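Local structure of putative lipoprotein (Bacteroides fragilis, 3QNK) at residues N333-A338 with Y372-A377. The protein is of uncharacterised function but, as a putative SusD-like outer-membrane lipoprotein, probably helps capture glycans at the cell surface for uptake. Residues are numbered along the deposited sequence; the frame is centred on the assembly and turned at random.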
loop_
_atom_site.group_PDB
_atom_site.type_symbol
_atom_site.label_atom_id
_atom_site.label_comp_id
_atom_site.label_asym_id
_atom_site.label_seq_id
_atom_site.Cartn_x
_atom_site.Cartn_y
_atom_site.Cartn_z
ATOM N N ASN B 333 -36.060 -0.530 -12.222
ATOM C CA ASN B 333 -36.604 -0.910 -10.911
ATOM C C ASN B 333 -36.024 -0.059 -9.748
ATOM O O ASN B 333 -35.890 -0.527 -8.601
ATOM C CB ASN B 333 -36.422 -2.420 -10.674
ATOM C CG ASN B 333 -37.244 -3.264 -11.629
ATOM O OD1 ASN B 333 -38.484 -3.254 -11.616
ATOM N ND2 ASN B 333 -36.578 -4.004 -12.501
ATOM N N ALA B 334 -35.699 1.203 -10.071
ATOM C CA ALA B 334 -35.267 2.238 -9.139
ATOM C C ALA B 334 -36.484 3.079 -8.869
ATOM O O ALA B 334 -37.386 3.072 -9.714
ATOM C CB ALA B 334 -34.160 3.079 -9.758
ATOM N N ASP B 335 -36.555 3.808 -7.723
ATOM C CA ASP B 335 -37.682 4.732 -7.480
ATOM C C ASP B 335 -37.665 5.752 -8.621
ATOM O O ASP B 335 -36.581 6.032 -9.131
ATOM C CB ASP B 335 -37.532 5.415 -6.113
ATOM C CG ASP B 335 -36.415 6.431 -6.040
ATOM O OD1 ASP B 335 -35.255 6.067 -6.360
ATOM O OD2 ASP B 335 -36.708 7.609 -5.730
ATOM N N LYS B 336 -38.806 6.252 -9.082
ATOM C CA LYS B 336 -38.840 7.200 -10.227
ATOM C C LYS B 336 -38.737 6.454 -11.612
ATOM O O LYS B 336 -39.022 7.063 -12.643
ATOM C CB LYS B 336 -37.777 8.339 -10.123
ATOM N N GLY B 337 -38.380 5.162 -11.613
ATOM C CA GLY B 337 -38.293 4.353 -12.829
ATOM C C GLY B 337 -37.148 4.663 -13.785
ATOM O O GLY B 337 -36.235 5.426 -13.456
ATOM N N ALA B 338 -37.193 4.061 -14.993
ATOM C CA ALA B 338 -36.161 4.163 -16.022
ATOM C C ALA B 338 -35.885 5.596 -16.459
ATOM O O ALA B 338 -36.804 6.399 -16.656
ATOM C CB ALA B 338 -36.528 3.321 -17.234
ATOM N N TYR B 372 -31.065 3.780 -7.555
ATOM C CA TYR B 372 -29.971 4.748 -7.716
ATOM C C TYR B 372 -29.221 4.932 -6.391
ATOM O O TYR B 372 -29.873 5.102 -5.358
ATOM C CB TYR B 372 -30.478 6.102 -8.232
ATOM C CG TYR B 372 -29.361 7.070 -8.585
ATOM C CD1 TYR B 372 -28.674 6.963 -9.788
ATOM C CD2 TYR B 372 -28.978 8.079 -7.703
ATOM C CE1 TYR B 372 -27.638 7.829 -10.105
ATOM C CE2 TYR B 372 -27.936 8.949 -8.009
ATOM C CZ TYR B 372 -27.273 8.824 -9.215
ATOM O OH TYR B 372 -26.232 9.671 -9.510
ATOM N N PRO B 373 -27.865 4.930 -6.396
ATOM C CA PRO B 373 -27.131 5.080 -5.130
ATOM C C PRO B 373 -27.129 6.514 -4.575
ATOM O O PRO B 373 -26.069 7.135 -4.511
ATOM C CB PRO B 373 -25.712 4.620 -5.496
ATOM C CG PRO B 373 -25.583 4.920 -6.919
ATOM C CD PRO B 373 -26.938 4.731 -7.530
ATOM N N TYR B 374 -28.290 7.033 -4.141
ATOM C CA TYR B 374 -28.352 8.364 -3.547
ATOM C C TYR B 374 -27.573 8.388 -2.250
ATOM O O TYR B 374 -27.535 7.383 -1.530
ATOM C CB TYR B 374 -29.801 8.787 -3.211
ATOM C CG TYR B 374 -30.855 8.722 -4.297
ATOM C CD1 TYR B 374 -31.030 9.775 -5.190
ATOM C CD2 TYR B 374 -31.790 7.689 -4.325
ATOM C CE1 TYR B 374 -32.065 9.766 -6.135
ATOM C CE2 TYR B 374 -32.819 7.661 -5.270
ATOM C CZ TYR B 374 -32.967 8.709 -6.165
ATOM O OH TYR B 374 -34.010 8.693 -7.076
ATOM N N ALA B 375 -27.041 9.544 -1.895
ATOM C CA ALA B 375 -26.405 9.654 -0.599
ATOM C C ALA B 375 -27.507 9.884 0.472
ATOM O O ALA B 375 -28.145 10.945 0.482
ATOM C CB ALA B 375 -25.385 10.783 -0.613
ATOM N N GLY B 376 -27.760 8.864 1.305
ATOM C CA GLY B 376 -28.745 8.938 2.386
ATOM C C GLY B 376 -29.843 7.886 2.393
ATOM O O GLY B 376 -30.617 7.793 1.435
ATOM N N ALA B 377 -29.943 7.111 3.512
ATOM C CA ALA B 377 -30.938 6.046 3.723
ATOM C C ALA B 377 -30.385 4.640 3.424
ATOM O O ALA B 377 -30.483 4.143 2.300
#
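Asp-335 and Tyr-374 reach for one another from opposite directions and join two loops of the SusD-family fold: a type II beta turn, Ala-334 to Gly-337, and a segment bent by an inverse gamma turn centred on Pro-373. Tyr-374 OH donates to Asp-335 OD1 at 3.0 Å, meeting that oxygen on its syn side, 19° out of the carboxylate plane. Carboxylate and ring are turned 66° apart, and OD1 lies at the ring edge, near its plane, beside Tyr-374 CE2 as well as its OH. Tyr-374 CG stands anti to its own carbonyl carbon (chi1 -53°), which sends the ring across to the turn.

Behind this polar link the two backbones come closest at Ala-334 and Tyr-372; the methyl CB of Ala-334 points to the other loop and sits 3.9 Å from Tyr-372 N. Tyr-372 turns its ring away from the turn; its OH is hydrogen-bonded to Arg-269 N, and its ring meets that of Tyr-266 at a shallow angle. Tyr-266 also touches Ala-334 and Tyr-374, and its OH lies within hydrogen-bonding distance of both Asp-335 O and Gly-337 O, which would have to share its one proton, so one side chain contacts both loops. The turn closes through Gly-337 N to Ala-334 O at 3.0 Å. On the opposing loop, Tyr-372 CD2 lies 3.6 Å above the plane of the Tyr-374 ring, displaced toward its rim.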